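Local coordinates for salicylaldehyde dehydrogenase NahF (Pseudomonas putida, PDB 4JZ6), which probably catalyses the NAD(+)-dependent oxidation of salicylaldehyde to salicylate, a step in naphthalene degradation, at residues 294-297 with 298-301; 371-375 with 376-380; 114-117 with 118-122; 322-325 with 326-329. All blocks are in the same frame, centred on the assembly; numbering follows the deposited sequence.

Contact 1 of 4, residues 294-297 with 298-301; sequences FLFQ and GQIC. With NK (salicylaldehyde), chain B.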
ATOM      1  N   PHE A 294       5.921  25.548  17.759  1.00 25.06           N
ATOM      2  CA  PHE A 294       7.227  26.168  17.610  1.00 28.63           C
ATOM      3  C   PHE A 294       8.432  25.299  17.924  1.00 31.28           C
ATOM      4  O   PHE A 294       9.566  25.781  17.910  1.00 36.09           O
ATOM      5  CB  PHE A 294       7.270  27.460  18.410  1.00 26.35           C
ATOM      6  CG  PHE A 294       6.222  28.432  18.005  1.00 26.78           C
ATOM      7  CD1 PHE A 294       6.243  28.996  16.739  1.00 27.10           C
ATOM      8  CD2 PHE A 294       5.203  28.770  18.874  1.00 26.93           C
ATOM      9  CE1 PHE A 294       5.269  29.892  16.348  1.00 27.56           C
ATOM     10  CE2 PHE A 294       4.226  29.664  18.494  1.00 46.07           C
ATOM     11  CZ  PHE A 294       4.255  30.229  17.225  1.00 27.70           C
ATOM     12  N   LEU A 295       8.203  24.023  18.203  1.00 24.57           N
ATOM     13  CA  LEU A 295       9.320  23.113  18.348  1.00 24.30           C
ATOM     14  C   LEU A 295      10.029  23.025  16.996  1.00 26.42           C
ATOM     15  O   LEU A 295       9.374  22.862  15.962  1.00 24.09           O
ATOM     16  CB  LEU A 295       8.835  21.744  18.815  1.00 23.57           C
ATOM     17  CG  LEU A 295       9.881  20.633  18.900  1.00 23.26           C
ATOM     18  CD1 LEU A 295      11.014  21.030  19.816  1.00 23.79           C
ATOM     19  CD2 LEU A 295       9.225  19.369  19.392  1.00 22.62           C
ATOM     20  N   PHE A 296      11.359  23.166  17.010  1.00 24.71           N
ATOM     21  CA  PHE A 296      12.182  23.133  15.793  1.00 24.89           C
ATOM     22  C   PHE A 296      11.666  24.101  14.721  1.00 31.30           C
ATOM     23  O   PHE A 296      11.674  23.791  13.527  1.00 25.20           O
ATOM     24  CB  PHE A 296      12.299  21.699  15.245  1.00 24.19           C
ATOM     25  CG  PHE A 296      13.281  21.551  14.109  1.00 24.43           C
ATOM     26  CD1 PHE A 296      14.535  22.145  14.167  1.00 25.14           C
ATOM     27  CD2 PHE A 296      12.948  20.811  12.980  1.00 24.03           C
ATOM     28  CE1 PHE A 296      15.433  22.011  13.119  1.00 25.46           C
ATOM     29  CE2 PHE A 296      13.852  20.671  11.931  1.00 24.33           C
ATOM     30  CZ  PHE A 296      15.096  21.272  12.006  1.00 25.05           C
ATOM     31  N   GLN A 297      11.206  25.267  15.166  1.00 25.82           N
ATOM     32  CA  GLN A 297      10.755  26.319  14.261  1.00 26.36           C
ATOM     33  C   GLN A 297       9.605  25.887  13.363  1.00 34.88           C
ATOM     34  O   GLN A 297       9.541  26.309  12.212  1.00 35.88           O
ATOM     35  CB  GLN A 297      11.906  26.778  13.365  1.00 37.82           C
ATOM     36  CG  GLN A 297      13.147  27.167  14.113  1.00 36.61           C
ATOM     37  CD  GLN A 297      14.194  26.072  14.166  1.00 34.96           C
ATOM     38  OE1 GLN A 297      14.599  25.647  15.246  1.00 38.26           O
ATOM     39  NE2 GLN A 297      14.650  25.619  13.003  1.00 32.40           N
ATOM     40  N   GLY A 298       8.715  25.038  13.868  1.00 26.94           N
ATOM     41  CA  GLY A 298       7.597  24.564  13.072  1.00 29.24           C
ATOM     42  C   GLY A 298       8.018  23.859  11.791  1.00 32.60           C
ATOM     43  O   GLY A 298       7.284  23.837  10.799  1.00 35.52           O
ATOM     44  N   GLN A 299       9.214  23.283  11.808  1.00 30.13           N
ATOM     45  CA  GLN A 299       9.714  22.554  10.656  1.00 27.26           C
ATOM     46  C   GLN A 299       9.492  21.052  10.819  1.00 26.23           C
ATOM     47  O   GLN A 299      10.265  20.236  10.319  1.00 26.25           O
ATOM     48  CB  GLN A 299      11.190  22.863  10.425  1.00 24.94           C
ATOM     49  CG  GLN A 299      11.433  24.262   9.925  1.00 25.87           C
ATOM     50  CD  GLN A 299      12.890  24.513   9.590  1.00 37.01           C
ATOM     51  OE1 GLN A 299      13.213  25.056   8.529  1.00 33.53           O
ATOM     52  NE2 GLN A 299      13.780  24.122  10.496  1.00 26.38           N
ATOM     53  N   ILE A 300       8.430  20.693  11.528  1.00 26.82           N
ATOM     54  CA  ILE A 300       8.061  19.294  11.683  1.00 26.50           C
ATOM     55  C   ILE A 300       6.814  19.077  10.843  1.00 26.24           C
ATOM     56  O   ILE A 300       5.950  19.948  10.809  1.00 29.28           O
ATOM     57  CB  ILE A 300       7.773  18.960  13.160  1.00 22.74           C
ATOM     58  CG1 ILE A 300       8.835  19.602  14.059  1.00 22.43           C
ATOM     59  CG2 ILE A 300       7.712  17.456  13.371  1.00 21.49           C
ATOM     60  CD1 ILE A 300       8.636  19.352  15.536  1.00 23.15           C
ATOM     61  N   CYS A 301       6.716  17.940  10.155  1.00 31.66           N
ATOM     62  CA  CYS A 301       5.558  17.702   9.284  1.00 33.95           C
ATOM     63  C   CYS A 301       4.272  17.669  10.105  1.00 27.75           C
ATOM     64  O   CYS A 301       3.193  17.953   9.585  1.00 23.56           O
ATOM     65  CB  CYS A 301       5.707  16.419   8.452  1.00 21.29           C
ATOM     66  SG  CYS A 301       7.033  16.439   7.211  1.00 28.89           S
TER
HETATM   67  OAH  NK B 501       7.148  15.447  10.871  1.00 34.03           O
HETATM   68  CAD  NK B 501       8.273  14.991  10.824  1.00 24.65           C
HETATM   69  CAA  NK B 501       8.635  14.054  11.910  1.00 25.42           C
HETATM   70  CAC  NK B 501       7.821  12.972  12.242  1.00 20.73           C
HETATM   71  CAG  NK B 501       8.207  12.124  13.275  1.00 20.00           C
HETATM   72  CAI  NK B 501       9.374  12.358  13.977  1.00 19.66           C
HETATM   73  CAE  NK B 501      10.177  13.436  13.654  1.00 29.08           C
HETATM   74  CAB  NK B 501       9.806  14.291  12.616  1.00 29.44           C
HETATM   75  OAF  NK B 501      10.570  15.375  12.255  1.00 32.05           O

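Contact 2 of 4, residues 371-375 with 376-380; sequences GMAQG and AVMPA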
ATOM      1  N   GLY A 371       5.844  38.675  12.598  1.00 37.83           N
ATOM      2  CA  GLY A 371       6.064  39.497  11.423  1.00 35.32           C
ATOM      3  C   GLY A 371       6.495  38.607  10.278  1.00 39.85           C
ATOM      4  O   GLY A 371       6.522  37.383  10.422  1.00 43.40           O
ATOM      5  N   MET A 372       6.825  39.200   9.137  1.00 40.36           N
ATOM      6  CA  MET A 372       7.215  38.403   7.977  1.00 36.57           C
ATOM      7  C   MET A 372       8.624  37.867   8.126  1.00 41.03           C
ATOM      8  O   MET A 372       9.288  38.105   9.132  1.00 48.73           O
ATOM      9  CB  MET A 372       7.077  39.194   6.677  1.00 36.55           C
ATOM     10  CG  MET A 372       5.724  39.043   6.004  1.00 47.35           C
ATOM     11  SD  MET A 372       5.595  39.980   4.471  1.00 41.75           S
ATOM     12  CE  MET A 372       4.205  39.156   3.695  1.00 57.25           C
ATOM     13  N   ALA A 373       9.076  37.137   7.115  1.00 35.06           N
ATOM     14  CA  ALA A 373      10.368  36.480   7.178  1.00 34.81           C
ATOM     15  C   ALA A 373      11.369  37.096   6.210  1.00 35.92           C
ATOM     16  O   ALA A 373      11.034  37.964   5.404  1.00 41.10           O
ATOM     17  CB  ALA A 373      10.214  34.989   6.901  1.00 33.66           C
ATOM     18  N   GLN A 374      12.609  36.641   6.311  1.00 36.70           N
ATOM     19  CA  GLN A 374      13.650  37.028   5.378  1.00 36.91           C
ATOM     20  C   GLN A 374      14.683  35.917   5.357  1.00 37.08           C
ATOM     21  O   GLN A 374      15.366  35.686   6.352  1.00 36.09           O
ATOM     22  CB  GLN A 374      14.299  38.342   5.803  1.00 51.80           C
ATOM     23  CG  GLN A 374      15.252  38.894   4.767  1.00 60.10           C
ATOM     24  CD  GLN A 374      14.555  39.238   3.467  1.00 66.66           C
ATOM     25  OE1 GLN A 374      13.513  39.898   3.464  1.00 69.54           O
ATOM     26  NE2 GLN A 374      15.123  38.787   2.351  1.00 68.02           N
ATOM     27  N   GLY A 375      14.790  35.224   4.228  1.00 36.29           N
ATOM     28  CA  GLY A 375      15.654  34.063   4.144  1.00 35.73           C
ATOM     29  C   GLY A 375      15.200  33.024   5.148  1.00 38.07           C
ATOM     30  O   GLY A 375      14.039  32.616   5.146  1.00 39.05           O
ATOM     31  N   ALA A 376      16.109  32.610   6.023  1.00 34.08           N
ATOM     32  CA  ALA A 376      15.790  31.588   7.009  1.00 48.53           C
ATOM     33  C   ALA A 376      15.507  32.182   8.384  1.00 32.79           C
ATOM     34  O   ALA A 376      15.402  31.455   9.369  1.00 59.31           O
ATOM     35  CB  ALA A 376      16.909  30.567   7.091  1.00 48.04           C
ATOM     36  N   VAL A 377      15.375  33.501   8.446  1.00 33.71           N
ATOM     37  CA  VAL A 377      15.131  34.183   9.711  1.00 33.82           C
ATOM     38  C   VAL A 377      13.694  34.707   9.811  1.00 42.12           C
ATOM     39  O   VAL A 377      13.225  35.438   8.935  1.00 34.31           O
ATOM     40  CB  VAL A 377      16.129  35.346   9.916  1.00 35.09           C
ATOM     41  CG1 VAL A 377      15.929  35.988  11.277  1.00 35.22           C
ATOM     42  CG2 VAL A 377      17.553  34.849   9.764  1.00 35.36           C
ATOM     43  N   MET A 378      13.000  34.325  10.881  1.00 35.18           N
ATOM     44  CA  MET A 378      11.613  34.732  11.099  1.00 32.74           C
ATOM     45  C   MET A 378      11.292  34.715  12.585  1.00 32.99           C
ATOM     46  O   MET A 378      11.690  33.793  13.294  1.00 32.68           O
ATOM     47  CB  MET A 378      10.660  33.785  10.367  1.00 31.91           C
ATOM     48  CG  MET A 378       9.190  34.203  10.396  1.00 35.41           C
ATOM     49  SD  MET A 378       8.129  33.119   9.403  1.00 31.07           S
ATOM     50  CE  MET A 378       6.596  34.041   9.434  1.00 31.49           C
ATOM     51  N   PRO A 379      10.586  35.747  13.072  1.00 34.54           N
ATOM     52  CA  PRO A 379      10.090  35.717  14.451  1.00 32.59           C
ATOM     53  C   PRO A 379       8.896  34.780  14.567  1.00 34.93           C
ATOM     54  O   PRO A 379       8.242  34.511  13.559  1.00 32.98           O
ATOM     55  CB  PRO A 379       9.651  37.163  14.696  1.00 33.59           C
ATOM     56  CG  PRO A 379       9.414  37.737  13.337  1.00 34.16           C
ATOM     57  CD  PRO A 379      10.388  37.062  12.433  1.00 35.63           C
ATOM     58  N   ALA A 380       8.630  34.278  15.769  1.00 33.37           N
ATOM     59  CA  ALA A 380       7.447  33.459  15.993  1.00 33.30           C
ATOM     60  C   ALA A 380       6.209  34.270  15.628  1.00 39.32           C
ATOM     61  O   ALA A 380       5.997  35.364  16.148  1.00 31.44           O
ATOM     62  CB  ALA A 380       7.380  32.998  17.432  1.00 29.90           C
TER

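Contact 3 of 4, residues 114-117 with 118-122; sequences AGFN and VHASA. With EDO (1,2-ethanediol), chain G.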
ATOM      1  N   ALA A 114      17.752  18.147  18.873  1.00 24.59           N
ATOM      2  CA  ALA A 114      18.831  17.235  18.519  1.00 24.64           C
ATOM      3  C   ALA A 114      18.860  16.069  19.492  1.00 24.29           C
ATOM      4  O   ALA A 114      18.860  14.905  19.088  1.00 23.78           O
ATOM      5  CB  ALA A 114      20.167  17.962  18.520  1.00 25.58           C
ATOM      6  N   GLY A 115      18.880  16.396  20.780  1.00 24.63           N
ATOM      7  CA  GLY A 115      18.909  15.396  21.828  1.00 30.49           C
ATOM      8  C   GLY A 115      17.734  14.448  21.722  1.00 25.62           C
ATOM      9  O   GLY A 115      17.893  13.238  21.881  1.00 28.39           O
ATOM     10  N   PHE A 116      16.556  14.996  21.444  1.00 25.12           N
ATOM     11  CA  PHE A 116      15.377  14.165  21.242  1.00 33.60           C
ATOM     12  C   PHE A 116      15.548  13.231  20.045  1.00 34.61           C
ATOM     13  O   PHE A 116      15.168  12.058  20.108  1.00 27.74           O
ATOM     14  CB  PHE A 116      14.118  15.008  21.052  1.00 32.15           C
ATOM     15  CG  PHE A 116      12.951  14.219  20.546  1.00 43.24           C
ATOM     16  CD1 PHE A 116      12.626  14.222  19.197  1.00 51.27           C
ATOM     17  CD2 PHE A 116      12.194  13.441  21.416  1.00 50.74           C
ATOM     18  CE1 PHE A 116      11.549  13.474  18.721  1.00 56.28           C
ATOM     19  CE2 PHE A 116      11.111  12.692  20.949  1.00 53.04           C
ATOM     20  CZ  PHE A 116      10.788  12.711  19.600  1.00 53.29           C
ATOM     21  N   ASN A 117      16.105  13.762  18.958  1.00 33.20           N
ATOM     22  CA  ASN A 117      16.314  12.980  17.743  1.00 29.96           C
ATOM     23  C   ASN A 117      17.160  11.754  18.013  1.00 21.85           C
ATOM     24  O   ASN A 117      16.902  10.675  17.487  1.00 26.16           O
ATOM     25  CB  ASN A 117      16.959  13.827  16.647  1.00 22.35           C
ATOM     26  CG  ASN A 117      15.980  14.210  15.558  1.00 34.05           C
ATOM     27  OD1 ASN A 117      15.750  13.450  14.611  1.00 32.28           O
ATOM     28  ND2 ASN A 117      15.387  15.389  15.690  1.00 32.76           N
ATOM     29  N   VAL A 118      18.172  11.926  18.851  1.00 24.74           N
ATOM     30  CA  VAL A 118      19.036  10.812  19.201  1.00 25.08           C
ATOM     31  C   VAL A 118      18.279   9.763  20.012  1.00 23.27           C
ATOM     32  O   VAL A 118      18.246   8.589  19.631  1.00 21.61           O
ATOM     33  CB  VAL A 118      20.288  11.289  19.945  1.00 25.42           C
ATOM     34  CG1 VAL A 118      21.202  10.118  20.260  1.00 23.49           C
ATOM     35  CG2 VAL A 118      21.021  12.293  19.099  1.00 23.88           C
ATOM     36  N   HIS A 119      17.672  10.193  21.117  1.00 23.17           N
ATOM     37  CA  HIS A 119      16.861   9.303  21.949  1.00 27.75           C
ATOM     38  C   HIS A 119      15.865   8.522  21.100  1.00 24.39           C
ATOM     39  O   HIS A 119      15.782   7.295  21.196  1.00 25.75           O
ATOM     40  CB  HIS A 119      16.108  10.094  23.020  1.00 28.43           C
ATOM     41  CG  HIS A 119      16.988  10.620  24.111  1.00 41.97           C
ATOM     42  ND1 HIS A 119      18.074   9.925  24.597  1.00 51.86           N
ATOM     43  CD2 HIS A 119      16.940  11.781  24.810  1.00 47.77           C
ATOM     44  CE1 HIS A 119      18.660  10.635  25.545  1.00 56.06           C
ATOM     45  NE2 HIS A 119      17.993  11.763  25.695  1.00 53.98           N
ATOM     46  N   ALA A 120      15.132   9.247  20.257  1.00 22.48           N
ATOM     47  CA  ALA A 120      14.123   8.661  19.376  1.00 21.53           C
ATOM     48  C   ALA A 120      14.722   7.669  18.393  1.00 21.20           C
ATOM     49  O   ALA A 120      14.139   6.616  18.138  1.00 20.97           O
ATOM     50  CB  ALA A 120      13.367   9.749  18.633  1.00 20.08           C
ATOM     51  N   SER A 121      15.883   8.013  17.839  1.00 20.43           N
ATOM     52  CA  SER A 121      16.586   7.121  16.923  1.00 20.24           C
ATOM     53  C   SER A 121      17.012   5.828  17.610  1.00 30.44           C
ATOM     54  O   SER A 121      16.792   4.732  17.083  1.00 36.44           O
ATOM     55  CB  SER A 121      17.810   7.811  16.329  1.00 20.82           C
ATOM     56  OG  SER A 121      17.430   8.938  15.567  1.00 22.81           O
ATOM     57  N   ALA A 122      17.625   5.965  18.783  1.00 20.62           N
ATOM     58  CA  ALA A 122      18.080   4.813  19.546  1.00 20.71           C
ATOM     59  C   ALA A 122      16.887   3.944  19.911  1.00 20.18           C
ATOM     60  O   ALA A 122      16.953   2.713  19.844  1.00 20.00           O
ATOM     61  CB  ALA A 122      18.817   5.255  20.795  1.00 21.35           C
TER
HETATM   62  C1  EDO G 506       9.834   6.897  20.315  1.00 61.89           C
HETATM   63  O1  EDO G 506       9.532   5.981  21.378  1.00 59.82           O
HETATM   64  C2  EDO G 506      10.927   6.323  19.418  1.00 59.57           C
HETATM   65  O2  EDO G 506      11.146   7.186  18.294  1.00 55.08           O

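Contact 4 of 4, residues 322-325 with 326-329; sequences VEKT and ERLS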
ATOM      1  N   VAL A 322      -0.509  34.274  22.578  1.00 30.81           N
ATOM      2  CA  VAL A 322       0.353  35.343  22.098  1.00 31.44           C
ATOM      3  C   VAL A 322       1.363  35.760  23.162  1.00 31.87           C
ATOM      4  O   VAL A 322       2.533  36.009  22.860  1.00 32.01           O
ATOM      5  CB  VAL A 322      -0.469  36.555  21.605  1.00 37.78           C
ATOM      6  CG1 VAL A 322       0.381  37.829  21.584  1.00 33.18           C
ATOM      7  CG2 VAL A 322      -1.043  36.263  20.228  1.00 31.97           C
ATOM      8  N   GLU A 323       0.909  35.809  24.410  1.00 34.65           N
ATOM      9  CA  GLU A 323       1.771  36.176  25.523  1.00 36.00           C
ATOM     10  C   GLU A 323       2.964  35.226  25.598  1.00 35.97           C
ATOM     11  O   GLU A 323       4.115  35.665  25.557  1.00 45.40           O
ATOM     12  CB  GLU A 323       0.977  36.166  26.831  1.00 45.86           C
ATOM     13  CG  GLU A 323       1.509  37.102  27.902  1.00 56.42           C
ATOM     14  CD  GLU A 323       2.706  36.531  28.639  1.00 71.93           C
ATOM     15  OE1 GLU A 323       2.702  35.311  28.928  1.00 73.69           O
ATOM     16  OE2 GLU A 323       3.649  37.303  28.926  1.00 77.89           O
ATOM     17  N   LYS A 324       2.685  33.929  25.684  1.00 33.50           N
ATOM     18  CA  LYS A 324       3.733  32.911  25.747  1.00 35.52           C
ATOM     19  C   LYS A 324       4.657  32.939  24.527  1.00 33.46           C
ATOM     20  O   LYS A 324       5.882  32.843  24.652  1.00 32.04           O
ATOM     21  CB  LYS A 324       3.112  31.518  25.871  1.00 29.66           C
ATOM     22  CG  LYS A 324       2.331  31.289  27.141  1.00 29.87           C
ATOM     23  CD  LYS A 324       3.183  31.542  28.369  1.00 30.45           C
ATOM     24  CE  LYS A 324       2.410  31.215  29.637  1.00 32.10           C
ATOM     25  NZ  LYS A 324       2.975  31.892  30.838  1.00 34.90           N
ATOM     26  N   THR A 325       4.056  33.060  23.350  1.00 31.37           N
ATOM     27  CA  THR A 325       4.785  32.993  22.087  1.00 30.75           C
ATOM     28  C   THR A 325       5.815  34.119  21.933  1.00 31.00           C
ATOM     29  O   THR A 325       6.958  33.871  21.536  1.00 30.71           O
ATOM     30  CB  THR A 325       3.804  32.968  20.896  1.00 29.69           C
ATOM     31  OG1 THR A 325       2.977  31.808  21.006  1.00 28.90           O
ATOM     32  CG2 THR A 325       4.541  32.923  19.573  1.00 29.59           C
ATOM     33  N   GLU A 326       5.410  35.347  22.255  1.00 32.40           N
ATOM     34  CA  GLU A 326       6.312  36.501  22.204  1.00 38.04           C
ATOM     35  C   GLU A 326       7.554  36.301  23.074  1.00 38.76           C
ATOM     36  O   GLU A 326       8.656  36.712  22.698  1.00 35.18           O
ATOM     37  CB  GLU A 326       5.586  37.777  22.632  1.00 33.51           C
ATOM     38  CG  GLU A 326       4.631  38.342  21.593  1.00 33.72           C
ATOM     39  CD  GLU A 326       3.774  39.464  22.152  1.00 46.60           C
ATOM     40  OE1 GLU A 326       3.734  39.620  23.394  1.00 44.43           O
ATOM     41  OE2 GLU A 326       3.140  40.191  21.355  1.00 49.36           O
ATOM     42  N   ARG A 327       7.366  35.660  24.227  1.00 39.09           N
ATOM     43  CA  ARG A 327       8.445  35.439  25.192  1.00 34.08           C
ATOM     44  C   ARG A 327       9.484  34.402  24.733  1.00 36.39           C
ATOM     45  O   ARG A 327      10.565  34.315  25.314  1.00 37.20           O
ATOM     46  CB  ARG A 327       7.876  35.034  26.561  1.00 32.67           C
ATOM     47  CG  ARG A 327       7.083  36.115  27.300  1.00 60.92           C
ATOM     48  CD  ARG A 327       7.385  36.073  28.804  1.00 71.02           C
ATOM     49  NE  ARG A 327       6.205  35.959  29.668  1.00 80.67           N
ATOM     50  CZ  ARG A 327       5.768  34.820  30.212  1.00 82.07           C
ATOM     51  NH1 ARG A 327       4.693  34.825  30.990  1.00 78.26           N
ATOM     52  NH2 ARG A 327       6.401  33.674  29.980  1.00 80.05           N
ATOM     53  N   LEU A 328       9.161  33.626  23.698  1.00 40.78           N
ATOM     54  CA  LEU A 328      10.047  32.561  23.218  1.00 30.67           C
ATOM     55  C   LEU A 328      11.374  33.088  22.667  1.00 37.69           C
ATOM     56  O   LEU A 328      11.408  34.120  21.996  1.00 39.50           O
ATOM     57  CB  LEU A 328       9.348  31.714  22.150  1.00 30.01           C
ATOM     58  CG  LEU A 328       8.174  30.826  22.573  1.00 29.04           C
ATOM     59  CD1 LEU A 328       7.691  29.974  21.406  1.00 28.24           C
ATOM     60  CD2 LEU A 328       8.570  29.954  23.737  1.00 28.78           C
ATOM     61  N   SER A 329      12.454  32.358  22.937  1.00 36.46           N
ATOM     62  CA  SER A 329      13.802  32.763  22.531  1.00 31.78           C
ATOM     63  C   SER A 329      14.086  32.506  21.060  1.00 35.30           C
ATOM     64  O   SER A 329      13.827  31.418  20.551  1.00 30.62           O
ATOM     65  CB  SER A 329      14.848  32.033  23.367  1.00 40.46           C
ATOM     66  OG  SER A 329      14.662  32.295  24.747  1.00 52.20           O
TER
HETATM   67  O   HOH W   1       9.480  34.834  19.360  1.00 32.34           O

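Contact 1 of 4, residues 294-297 with 298-301
Leu295 and Ile300 make the apolar part of this local contact, Ile300 CD1 resting 3.8 Å from Leu295 CG. With CG1 beside its backbone N (chi1 -43°), Ile300 sends CD1 back to that leucine while CG2 lies 3.3 Å from OAH of the bound salicylaldehyde. Helix 111-130 meets the same side chains through Trp113.

The aromatic part belongs to Phe296. Gln299 NE2 sits over one face of its ring, toward the rim and 3.5 Å from CZ, with ring and amide planes 55° apart. Trp113 stacks with the same ring, and Asn166 ND2 is hydrogen-bonded to Gln299 O.

Backbone bonds draw the turn together. Gly298 N donates to Leu295 O over 3.1 Å, and Gln299 N to Phe296 O over 3.0 Å. Phe296, Gln297 and Gly298 all have positive phi and psi, evidence of a short left-handed helical turn, which suits Gly298 in particular.

The polar contact to the ligand is weak: Cys301 N reaches OAH over 2.6 Å, but the angle at hydrogen is only 124°. Cys301 SG stays 4.1 Å from the aldehyde carbon CAD, a non-covalent distance. A main-chain N-H lying close to the aldehyde oxygen, with Asn166 also lining this pocket, is consistent with the oxyanion hole of aldehyde dehydrogenases.

Contact 2 of 4, residues 371-375 with 376-380
Gln374 N donates to Val377 O over 3.0 Å, and the return bond from Val377 N to Gln374 O has the same length. The two bonds make Gln374 and Val377 an antiparallel hydrogen-bonded pair and close a type II' turn. Gly375, with phi 60° and psi -124°, supplies a conformation in which a beta carbon would clash with Ala376 N. Val377 O takes a second, softer approach from Ala373 CA at 3.5 Å, a CA-H...O contact.

Beyond the turn the two arms touch through Met378 and Pro379, partly against backbone carbonyls. Met378 has CG opposite its backbone N (chi1 -174°) and stays extended from there, which carries the chain back along the other arm. Its CB, CG and SD pass Ala373, with CB 3.7 Å from Ala373 CB, and the terminal CE arrives 3.5 Å from Gly371 O. The ring of Pro379 lies against the backbone of the opposite arm, CD being 3.6 Å from Met372 O.

Ile353 of helix 349-362 touches Met378, and Asn354 OD1 accepts from Ala373 N. Cutting Met378 back to an alanine is likely to open a gap beside Ala373 and to leave Ile353 without this hydrophobic cover. Thr381 OG1 is hydrogen-bonded to both Gly371 O and Pro379 O. Paired backbone bonds define the tip of a beta hairpin with a two-residue turn, Gly375-Ala376, joining strands 366-369 and 381-384; the chemistry therefore implies that main-chain polarity fixes the turn, whereas packing together with the hydrogen bonds of Asn354 and Thr381 holds the arms leading to it.

Contact 3 of 4, residues 114-117 with 118-122
Phe116 and Ala120 meet ring to methyl: Ala120 CB stands over one face of the phenyl ring, 4.2 Å from its centroid and 19° off the normal, a CH-pi contact set toward the rim. The ring reaches this place because CG lies opposite the backbone N (chi1 167°), and CZ and CE1 are the atoms nearest the methyl.

One residue on, Ser121 turns its hydroxyl back toward the preceding turn. Ser121 OG, beside its own N (chi1 -62°), donates to Asn117 O over 2.6 Å, while Ser121 N reaches the same oxygen over 2.9 Å. The two donors come from opposite faces of the carbonyl plane, so that oxygen is gripped on both. Without the hydroxyl, as with an alanine here, Asn117 O is likely to keep only the backbone N-H of these two donors.

His119 is turned differently, its CD2 coming obliquely to within 3.4 Å of Gly115 O, the carbonyl that already accepts from His119 N. Val118 sends CG2 back to Ala114 O, also at 3.4 Å.

Asn117 turns its amide away from this contact, to the start of helix 170-181: OD1 accepts from Ala169 N and Val170 N, and ND2 donates to Trp113 O. The ethanediol, probably from the crystallisation liquor, is hydrogen-bonded to Ala120 O. Phe116 has its side chain about 5 Å from a bound salicylaldehyde. Residues four apart thus meet throughout, the signature of a regular alpha helix, here helix 111-130 running beside the salicylaldehyde pocket.

Contact 4 of 4, residues 322-325 with 326-329
Glu323 and Arg327, one helical turn apart, form the first shell. Glu323 OE1 approaches over a face of the guanidinium to 2.9 Å from Arg327 NH1, a salt bridge. Arg327 NE reaches Glu323 OE2 at 3.0 Å, but its angle at hydrogen of 124° makes this bond weak. Carboxylate and guanidinium planes stand 61° apart, so the two groups are not coplanar as in a flat paired bridge.

Lys324 joins from alongside, pointing the same way as Arg327. Its NZ lies 3.9 Å from Glu323 OE1, a long salt bridge. Lys324 NZ is also 3.4 Å from Arg327 NH1, both of them donors and of like charge.

Torsions bring the carboxylate there: Glu323 has CG roughly opposite its N (chi1 -153°) and bends at chi2, while Arg327 bends at both chi2 and chi3. Beneath, Glu326 N donates almost straight to Val322 O over 3.0 Å. Leu328 N donates three residues back, to Thr325 O, over 3.1 Å.

Farther out, Thr325 OG1 is hydrogen-bonded to Phe321 O, and Thr325 packs on Ile382 of strand 381-384. Leu328 touches Phe500 of the second subunit.

Two cations share one carboxylate in this surface network, which would be expected to offset the closeness of Lys324 and Arg327 and to favour the ionised form of Glu323.

From the N terminus the order is contact 3, contact 1, contact 4, contact 2, in series, neither nesting nor crossing. Contact 3 is one stretch of helix 111-130, its nearest atoms about 6 Å from contact 1. Contact 1 turns the chain after helix 282-294 toward strand 306-310, contact 4 lies in the end part of helix 311-327, and contact 2 closes the turn between strands 366-369 and 381-384. Phe294 of contact 1 packs on both later contacts: CE2 is 3.4 Å from Thr325 CG2 of contact 4, and CE1 is 3.9 Å from Ala380 CB of contact 2. Ala380 also touches Thr325, joining helix 311-327 to the hairpin at one edge of the seven-stranded sheet.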